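Local structure of cyanoglobin (Synechocystis sp., 1S69) at residues K20-V25 / K42-Q47; D29-F34 / F84-E89. The protein binds one heme per subunit and forms a very stable complex with oxygen, as a hexacoordinate truncated hemoglobin of group I. All coordinates share one frame; numbering follows the deposited sequence.

Contact 1. Residues K20-V25 / K42-Q47; sequences KFYERV and KQRAHQ. With HEM (protoporphyrin IX containing Fe), chain D; CYN (cyanide ion), chain C.
Tyr22 reaches from helix 10-26 into Gln43, Arg44 and Gln47 of helix 40-54, the B-E helix pair of the 2-on-2 globin fold, and shows how one side chain can organise a distal heme pocket. The segment axes stay 11.1 Å apart at an angle of 129°, a gap spanned by side chains. From CB the tyrosine sets out with CG opposite the carbonyl carbon (chi1 -75°), which sends the ring toward helix 40-54. One ring face is backed by Phe21, whose CD2 sits over its centre. Along one flank Tyr22 CD2 rests 3.8 Å from Arg44 CG, the two side chains sliding past each other in opposite directions. Farther out, Tyr22 CE2 has Gln47 CB in the ring plane at 3.8 Å, and Tyr22 CZ has Gln43 CG at 3.7 Å; the cyanide nitrogen lies at the ring's edge, by Tyr22 CE1 and CZ. The tip is a relay: Gln43 NE2 donates to Tyr22 OH over 2.8 Å in a nearly straight bond (171°) lying in the amide plane, and Tyr22 OH donates to N of the iron-bound cyanide over a very short 2.5 Å. Gln43 gets there with CG trans to its backbone N and a bend at the next bond, its amide almost perpendicular to the ring. A phenylalanine in place of Tyr22 would probably leave the cyanide nitrogen without this donor and Gln43 NE2 without its acceptor. His46, the distal iron ligand of the hexacoordinate state, lies away from the metal, with heme O2A over one imidazole face, 3.6 Å from His46 ND1.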
loop_
_atom_site.group_PDB
_atom_site.type_symbol
_atom_site.label_atom_id
_atom_site.label_comp_id
_atom_site.label_asym_id
_atom_site.label_seq_id
_atom_site.Cartn_x
_atom_site.Cartn_y
_atom_site.Cartn_z
ATOM N N LYS A 20 -4.214 8.615 -5.424
ATOM C CA LYS A 20 -5.088 9.113 -4.402
ATOM C C LYS A 20 -4.639 8.703 -3.005
ATOM O O LYS A 20 -4.728 9.475 -2.045
ATOM C CB LYS A 20 -6.528 8.572 -4.632
ATOM C CG LYS A 20 -7.426 9.222 -5.744
ATOM C CD LYS A 20 -7.176 10.697 -5.857
ATOM C CE LYS A 20 -8.488 11.532 -6.110
ATOM N NZ LYS A 20 -8.107 12.975 -6.466
ATOM N N PHE A 21 -4.164 7.476 -2.888
ATOM C CA PHE A 21 -3.668 6.958 -1.607
ATOM C C PHE A 21 -2.493 7.843 -1.089
ATOM O O PHE A 21 -2.497 8.234 0.063
ATOM C CB PHE A 21 -3.302 5.463 -1.783
ATOM C CG PHE A 21 -2.431 4.901 -0.700
ATOM C CD1 PHE A 21 -2.921 4.733 0.619
ATOM C CD2 PHE A 21 -1.120 4.524 -0.997
ATOM C CE1 PHE A 21 -2.103 4.174 1.625
ATOM C CE2 PHE A 21 -0.293 4.018 0.003
ATOM C CZ PHE A 21 -0.773 3.832 1.300
ATOM N N TYR A 22 -1.505 8.146 -1.941
ATOM C CA TYR A 22 -0.387 8.964 -1.544
ATOM C C TYR A 22 -0.777 10.391 -1.260
ATOM O O TYR A 22 -0.227 11.017 -0.343
ATOM C CB TYR A 22 0.787 8.844 -2.502
ATOM C CG TYR A 22 1.507 7.507 -2.286
ATOM C CD1 TYR A 22 2.064 7.192 -1.014
ATOM C CD2 TYR A 22 1.525 6.502 -3.303
ATOM C CE1 TYR A 22 2.667 5.952 -0.770
ATOM C CE2 TYR A 22 2.136 5.252 -3.060
ATOM C CZ TYR A 22 2.683 4.988 -1.781
ATOM O OH TYR A 22 3.279 3.781 -1.491
ATOM N N GLU A 23 -1.770 10.912 -1.991
ATOM C CA GLU A 23 -2.349 12.189 -1.591
ATOM C C GLU A 23 -2.856 12.147 -0.171
ATOM O O GLU A 23 -2.577 13.065 0.594
ATOM C CB GLU A 23 -3.475 12.671 -2.545
ATOM C CG GLU A 23 -2.851 13.100 -3.845
ATOM C CD GLU A 23 -3.888 13.470 -4.901
ATOM O OE1 GLU A 23 -5.087 13.658 -4.541
ATOM O OE2 GLU A 23 -3.467 13.542 -6.077
ATOM N N ARG A 24 -3.574 11.088 0.177
ATOM C CA ARG A 24 -4.127 10.935 1.506
ATOM C C ARG A 24 -2.981 10.762 2.544
ATOM O O ARG A 24 -3.000 11.436 3.608
ATOM C CB ARG A 24 -5.070 9.747 1.555
ATOM C CG ARG A 24 -5.764 9.498 2.949
ATOM C CD ARG A 24 -6.811 8.408 2.873
ATOM N NE ARG A 24 -7.842 8.670 1.849
ATOM C CZ ARG A 24 -9.035 9.264 2.072
ATOM N NH1 ARG A 24 -9.372 9.684 3.284
ATOM N NH2 ARG A 24 -9.892 9.447 1.067
ATOM N N VAL A 25 -2.028 9.862 2.254
ATOM C CA VAL A 25 -0.858 9.621 3.112
ATOM C C VAL A 25 -0.073 10.916 3.423
ATOM O O VAL A 25 0.337 11.140 4.556
ATOM C CB VAL A 25 0.084 8.573 2.463
ATOM C CG1 VAL A 25 1.514 8.595 3.136
ATOM C CG2 VAL A 25 -0.579 7.177 2.518
ATOM N N LYS A 42 8.785 7.730 -8.193
ATOM C CA LYS A 42 9.269 6.376 -8.126
ATOM C C LYS A 42 8.419 5.500 -7.184
ATOM O O LYS A 42 8.171 4.333 -7.477
ATOM C CB LYS A 42 10.690 6.365 -7.663
ATOM C CG LYS A 42 11.661 6.789 -8.713
ATOM C CD LYS A 42 13.086 6.627 -8.195
ATOM C CE LYS A 42 14.125 7.063 -9.250
ATOM N NZ LYS A 42 13.495 7.848 -10.375
ATOM N N GLN A 43 8.001 6.071 -6.067
ATOM C CA GLN A 43 7.176 5.366 -5.070
ATOM C C GLN A 43 5.811 4.973 -5.647
ATOM O O GLN A 43 5.380 3.836 -5.510
ATOM C CB GLN A 43 6.998 6.244 -3.826
ATOM C CG GLN A 43 6.214 5.602 -2.669
ATOM C CD GLN A 43 6.844 4.287 -2.146
ATOM O OE1 GLN A 43 8.059 4.142 -2.141
ATOM N NE2 GLN A 43 6.004 3.339 -1.716
ATOM N N ARG A 44 5.126 5.936 -6.264
ATOM C CA ARG A 44 3.899 5.676 -7.023
ATOM C C ARG A 44 4.041 4.512 -8.037
ATOM O O ARG A 44 3.200 3.623 -8.056
ATOM C CB ARG A 44 3.362 6.933 -7.682
ATOM C CG ARG A 44 2.618 7.818 -6.711
ATOM C CD ARG A 44 1.871 9.023 -7.391
ATOM N NE ARG A 44 2.819 10.022 -7.852
ATOM C CZ ARG A 44 3.254 11.091 -7.142
ATOM N NH1 ARG A 44 2.758 11.421 -5.954
ATOM N NH2 ARG A 44 4.180 11.853 -7.640
ATOM N N ALA A 45 5.086 4.532 -8.867
ATOM C CA ALA A 45 5.300 3.488 -9.864
ATOM C C ALA A 45 5.552 2.144 -9.176
ATOM O O ALA A 45 4.979 1.110 -9.585
ATOM C CB ALA A 45 6.484 3.811 -10.773
ATOM N N HIS A 46 6.383 2.137 -8.130
ATOM C CA HIS A 46 6.567 0.883 -7.368
ATOM C C HIS A 46 5.277 0.326 -6.755
ATOM O O HIS A 46 5.033 -0.858 -6.824
ATOM C CB HIS A 46 7.486 1.090 -6.200
ATOM C CG HIS A 46 8.921 1.265 -6.564
ATOM N ND1 HIS A 46 9.609 0.346 -7.389
ATOM C CD2 HIS A 46 9.818 2.230 -6.169
ATOM C CE1 HIS A 46 10.875 0.726 -7.486
ATOM N NE2 HIS A 46 11.019 1.877 -6.771
ATOM N N GLN A 47 4.487 1.184 -6.109
ATOM C CA GLN A 47 3.238 0.733 -5.452
ATOM C C GLN A 47 2.197 0.230 -6.501
ATOM O O GLN A 47 1.489 -0.765 -6.260
ATOM C CB GLN A 47 2.601 1.823 -4.587
ATOM C CG GLN A 47 1.500 1.289 -3.620
ATOM C CD GLN A 47 2.066 0.385 -2.519
ATOM O OE1 GLN A 47 2.442 0.877 -1.446
ATOM N NE2 GLN A 47 2.094 -0.907 -2.751
HETATM C CHA HEM D . 8.520 1.681 0.137
HETATM C CHB HEM D . 4.676 -1.320 -0.196
HETATM C CHC HEM D . 3.621 -0.413 4.450
HETATM C CHD HEM D . 6.467 3.530 4.120
HETATM C C1A HEM D . 7.595 0.734 -0.325
HETATM C C2A HEM D . 7.619 0.104 -1.631
HETATM C C3A HEM D . 6.555 -0.685 -1.738
HETATM C C4A HEM D . 5.811 -0.607 -0.517
HETATM C CMA HEM D . 6.172 -1.522 -2.992
HETATM C CAA HEM D . 8.716 0.398 -2.684
HETATM C CBA HEM D . 9.640 -0.831 -2.615
HETATM C CGA HEM D . 10.706 -0.963 -3.696
HETATM O O1A HEM D . 11.678 -0.244 -3.499
HETATM O O2A HEM D . 10.626 -1.778 -4.699
HETATM C C1B HEM D . 4.107 -1.352 1.060
HETATM C C2B HEM D . 2.993 -2.172 1.386
HETATM C C3B HEM D . 2.695 -1.961 2.699
HETATM C C4B HEM D . 3.621 -0.949 3.181
HETATM C CMB HEM D . 2.316 -3.156 0.369
HETATM C CAB HEM D . 1.542 -2.520 3.630
HETATM C CBB HEM D . 0.222 -2.636 3.281
HETATM C C1C HEM D . 4.316 0.762 4.765
HETATM C C2C HEM D . 4.149 1.507 5.989
HETATM C C3C HEM D . 4.917 2.612 5.851
HETATM C C4C HEM D . 5.576 2.592 4.572
HETATM C CMC HEM D . 3.228 1.009 7.168
HETATM C CAC HEM D . 5.154 3.811 6.790
HETATM C CBC HEM D . 4.105 4.425 7.318
HETATM C C1D HEM D . 7.288 3.391 3.042
HETATM C C2D HEM D . 8.351 4.276 2.709
HETATM C C3D HEM D . 8.978 3.663 1.501
HETATM C C4D HEM D . 8.268 2.477 1.209
HETATM C CMD HEM D . 8.783 5.567 3.406
HETATM C CAD HEM D . 10.147 4.188 0.692
HETATM C CBD HEM D . 11.308 3.656 1.537
HETATM C CGD HEM D . 12.549 4.432 1.228
HETATM O O1D HEM D . 13.218 4.084 0.266
HETATM O O2D HEM D . 12.888 5.387 1.936
HETATM N NA HEM D . 6.458 0.296 0.297
HETATM N NB HEM D . 4.474 -0.581 2.171
HETATM N NC HEM D . 5.185 1.452 3.948
HETATM N ND HEM D . 7.277 2.313 2.154
HETATM FE FE HEM D . 5.867 0.885 2.136
HETATM C C CYN C . 4.527 2.165 1.253
HETATM N N CYN C . 3.855 2.890 0.767
#

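Contact 2. Residues D29-F34 / F84-E89. With HEM (protoporphyrin IX containing Fe), chain D.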
loop_
_atom_site.group_PDB
_atom_site.type_symbol
_atom_site.label_atom_id
_atom_site.label_comp_id
_atom_site.label_asym_id
_atom_site.label_seq_id
_atom_site.Cartn_x
_atom_site.Cartn_y
_atom_site.Cartn_z
ATOM N N ASP A 29 -0.914 13.202 9.243
ATOM C CA ASP A 29 0.108 13.562 10.241
ATOM C C ASP A 29 0.737 12.384 10.999
ATOM O O ASP A 29 1.845 12.506 11.536
ATOM C CB ASP A 29 -0.521 14.492 11.233
ATOM C CG ASP A 29 -0.596 15.899 10.707
ATOM O OD1 ASP A 29 -0.180 16.220 9.525
ATOM O OD2 ASP A 29 -1.075 16.764 11.446
ATOM N N ARG A 30 0.054 11.249 11.013
ATOM C CA ARG A 30 0.624 10.039 11.666
ATOM C C ARG A 30 1.844 9.482 10.914
ATOM O O ARG A 30 2.737 8.862 11.507
ATOM C CB ARG A 30 -0.438 8.996 11.740
ATOM C CG ARG A 30 -1.642 9.443 12.586
ATOM C CD ARG A 30 -2.779 8.433 12.565
ATOM N NE ARG A 30 -3.327 8.280 11.195
ATOM C CZ ARG A 30 -4.335 7.483 10.878
ATOM N NH1 ARG A 30 -4.881 6.737 11.805
ATOM N NH2 ARG A 30 -4.729 7.365 9.622
ATOM N N ILE A 31 1.884 9.735 9.608
ATOM C CA ILE A 31 2.867 9.021 8.747
ATOM C C ILE A 31 3.528 9.796 7.655
ATOM O O ILE A 31 4.467 9.302 7.042
ATOM C CB ILE A 31 2.208 7.723 8.122
ATOM C CG1 ILE A 31 0.958 8.077 7.311
ATOM C CG2 ILE A 31 1.956 6.655 9.243
ATOM C CD1 ILE A 31 0.353 6.894 6.474
ATOM N N LYS A 32 3.080 11.019 7.384
ATOM C CA LYS A 32 3.566 11.712 6.156
ATOM C C LYS A 32 5.072 11.955 6.133
ATOM O O LYS A 32 5.706 11.966 5.077
ATOM C CB LYS A 32 2.858 13.057 6.009
ATOM C CG LYS A 32 3.201 14.088 7.123
ATOM C CD LYS A 32 2.102 15.179 7.172
ATOM C CE LYS A 32 2.608 16.387 8.032
ATOM N NZ LYS A 32 1.579 17.476 8.103
ATOM N N HIS A 33 5.632 12.122 7.320
ATOM C CA HIS A 33 7.052 12.407 7.507
ATOM C C HIS A 33 7.933 11.223 7.093
ATOM O O HIS A 33 9.125 11.443 6.768
ATOM C CB HIS A 33 7.346 12.847 8.971
ATOM C CG HIS A 33 6.851 11.862 9.989
ATOM N ND1 HIS A 33 5.514 11.736 10.318
ATOM C CD2 HIS A 33 7.503 10.910 10.698
ATOM C CE1 HIS A 33 5.364 10.753 11.186
ATOM N NE2 HIS A 33 6.554 10.230 11.429
ATOM N N PHE A 34 7.394 9.993 7.073
ATOM C CA PHE A 34 8.164 8.835 6.555
ATOM C C PHE A 34 8.569 9.038 5.079
ATOM O O PHE A 34 9.532 8.447 4.586
ATOM C CB PHE A 34 7.416 7.492 6.768
ATOM C CG PHE A 34 7.418 7.056 8.218
ATOM C CD1 PHE A 34 8.611 6.603 8.829
ATOM C CD2 PHE A 34 6.300 7.202 8.994
ATOM C CE1 PHE A 34 8.616 6.228 10.214
ATOM C CE2 PHE A 34 6.314 6.822 10.348
ATOM C CZ PHE A 34 7.464 6.361 10.943
ATOM N N PHE A 84 1.749 1.281 10.566
ATOM C CA PHE A 84 1.185 0.218 9.708
ATOM C C PHE A 84 -0.372 0.308 9.595
ATOM O O PHE A 84 -0.969 0.233 8.493
ATOM C CB PHE A 84 1.631 -1.143 10.250
ATOM C CG PHE A 84 1.265 -2.297 9.323
ATOM C CD1 PHE A 84 2.166 -2.729 8.339
ATOM C CD2 PHE A 84 0.008 -2.904 9.411
ATOM C CE1 PHE A 84 1.831 -3.753 7.469
ATOM C CE2 PHE A 84 -0.366 -3.968 8.531
ATOM C CZ PHE A 84 0.556 -4.397 7.571
ATOM N N ASP A 85 -1.035 0.430 10.739
ATOM C CA ASP A 85 -2.482 0.521 10.725
ATOM C C ASP A 85 -2.988 1.808 10.027
ATOM O O ASP A 85 -4.018 1.761 9.371
ATOM C CB ASP A 85 -2.997 0.493 12.164
ATOM C CG ASP A 85 -2.839 -0.840 12.805
ATOM O OD1 ASP A 85 -2.722 -1.908 12.153
ATOM O OD2 ASP A 85 -2.770 -0.920 14.013
ATOM N N ALA A 86 -2.265 2.936 10.185
ATOM C CA ALA A 86 -2.559 4.185 9.451
ATOM C C ALA A 86 -2.503 3.999 7.908
ATOM O O ALA A 86 -3.354 4.516 7.175
ATOM C CB ALA A 86 -1.615 5.355 9.886
ATOM N N VAL A 87 -1.498 3.251 7.445
ATOM C CA VAL A 87 -1.341 2.998 6.019
ATOM C C VAL A 87 -2.529 2.157 5.516
ATOM O O VAL A 87 -3.102 2.481 4.488
ATOM C CB VAL A 87 0.032 2.348 5.724
ATOM C CG1 VAL A 87 0.007 1.505 4.425
ATOM C CG2 VAL A 87 1.077 3.445 5.630
ATOM N N ALA A 88 -2.886 1.110 6.246
ATOM C CA ALA A 88 -3.979 0.211 5.822
ATOM C C ALA A 88 -5.267 0.976 5.818
ATOM O O ALA A 88 -6.049 0.868 4.915
ATOM C CB ALA A 88 -4.122 -1.006 6.756
ATOM N N GLU A 89 -5.471 1.772 6.847
ATOM C CA GLU A 89 -6.662 2.582 6.970
ATOM C C GLU A 89 -6.780 3.628 5.847
ATOM O O GLU A 89 -7.881 3.819 5.295
ATOM C CB GLU A 89 -6.627 3.220 8.345
ATOM C CG GLU A 89 -7.752 4.157 8.730
ATOM C CD GLU A 89 -7.364 4.931 9.988
ATOM O OE1 GLU A 89 -6.585 4.408 10.827
ATOM O OE2 GLU A 89 -7.785 6.093 10.099
HETATM C CHA HEM D . 8.520 1.681 0.137
HETATM C CHB HEM D . 4.676 -1.320 -0.196
HETATM C CHC HEM D . 3.621 -0.413 4.450
HETATM C CHD HEM D . 6.467 3.530 4.120
HETATM C C1A HEM D . 7.595 0.734 -0.325
HETATM C C2A HEM D . 7.619 0.104 -1.631
HETATM C C3A HEM D . 6.555 -0.685 -1.738
HETATM C C4A HEM D . 5.811 -0.607 -0.517
HETATM C CMA HEM D . 6.172 -1.522 -2.992
HETATM C CAA HEM D . 8.716 0.398 -2.684
HETATM C CBA HEM D . 9.640 -0.831 -2.615
HETATM C CGA HEM D . 10.706 -0.963 -3.696
HETATM O O1A HEM D . 11.678 -0.244 -3.499
HETATM O O2A HEM D . 10.626 -1.778 -4.699
HETATM C C1B HEM D . 4.107 -1.352 1.060
HETATM C C2B HEM D . 2.993 -2.172 1.386
HETATM C C3B HEM D . 2.695 -1.961 2.699
HETATM C C4B HEM D . 3.621 -0.949 3.181
HETATM C CMB HEM D . 2.316 -3.156 0.369
HETATM C CAB HEM D . 1.542 -2.520 3.630
HETATM C CBB HEM D . 0.222 -2.636 3.281
HETATM C C1C HEM D . 4.316 0.762 4.765
HETATM C C2C HEM D . 4.149 1.507 5.989
HETATM C C3C HEM D . 4.917 2.612 5.851
HETATM C C4C HEM D . 5.576 2.592 4.572
HETATM C CMC HEM D . 3.228 1.009 7.168
HETATM C CAC HEM D . 5.154 3.811 6.790
HETATM C CBC HEM D . 4.105 4.425 7.318
HETATM C C1D HEM D . 7.288 3.391 3.042
HETATM C C2D HEM D . 8.351 4.276 2.709
HETATM C C3D HEM D . 8.978 3.663 1.501
HETATM C C4D HEM D . 8.268 2.477 1.209
HETATM C CMD HEM D . 8.783 5.567 3.406
HETATM C CAD HEM D . 10.147 4.188 0.692
HETATM C CBD HEM D . 11.308 3.656 1.537
HETATM C CGD HEM D . 12.549 4.432 1.228
HETATM O O1D HEM D . 13.218 4.084 0.266
HETATM O O2D HEM D . 12.888 5.387 1.936
HETATM N NA HEM D . 6.458 0.296 0.297
HETATM N NB HEM D . 4.474 -0.581 2.171
HETATM N NC HEM D . 5.185 1.452 3.948
HETATM N ND HEM D . 7.277 2.313 2.154
HETATM FE FE HEM D . 5.867 0.885 2.136
#
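Arg30 and Ile31 both lean on Ala86, one with the face of a guanidinium, the other with a methyl. The arginine bends once, at chi3 (-63°), folding its guanidinium down over the helix, so that Ala86 CB lies beneath the centre of one face, 3.6 Å from Arg30 CZ. Glu89, extended beyond CG, comes to the edge of the same group. Arg30 NH1 donates to Glu89 OE1 at 3.0 Å, on the syn side though well out of the carboxylate plane, while the second bond, from Arg30 NH2 to Glu89 OE2, is weak. The groups are turned 70° apart, consistent with one firm and one weak bond. The stronger partner of Arg30 is Asp28, through a salt bridge to Arg30 NH2. Ile31 places CG1 between its backbone N and carbonyl carbon (chi1 58°), and its branches divide the work: Ile31 CD1 meets Val87 CG2 at 3.6 Å, whereas Ile31 CG2 touches both Ala86 CB and heme vinyl carbon CBC. Val87 CG2 also meets heme CMC and CBC, forming part of the apolar lining at the porphyrin rim. The loop after helix 10-26, whose Val25 touches Ile31 and Phe21 Val87, is thus laid against helix 81-98.

Overall arrangement
Contact 1 joins helices 10-26 and 40-54, contact 2 the following loop and helix 81-98; their segments alternate along the chain and both end at the heme. Each is largely buried, but contact 1 keeps the polar ends of Tyr22 and Gln43 deep, beside the bound cyanide, whereas contact 2 keeps its charges on the exposed outer side and turns mainly hydrocarbon side chains (Ile31, Val87, Phe84) to the porphyrin. Chemistry follows position: a donor relay at the iron's distal side, apolar packing at the heme edge, a salt bridge at the surface. Their centres are 12 Å apart, and they also meet where Val25 O packs 3.5 Å from Lys32 CB.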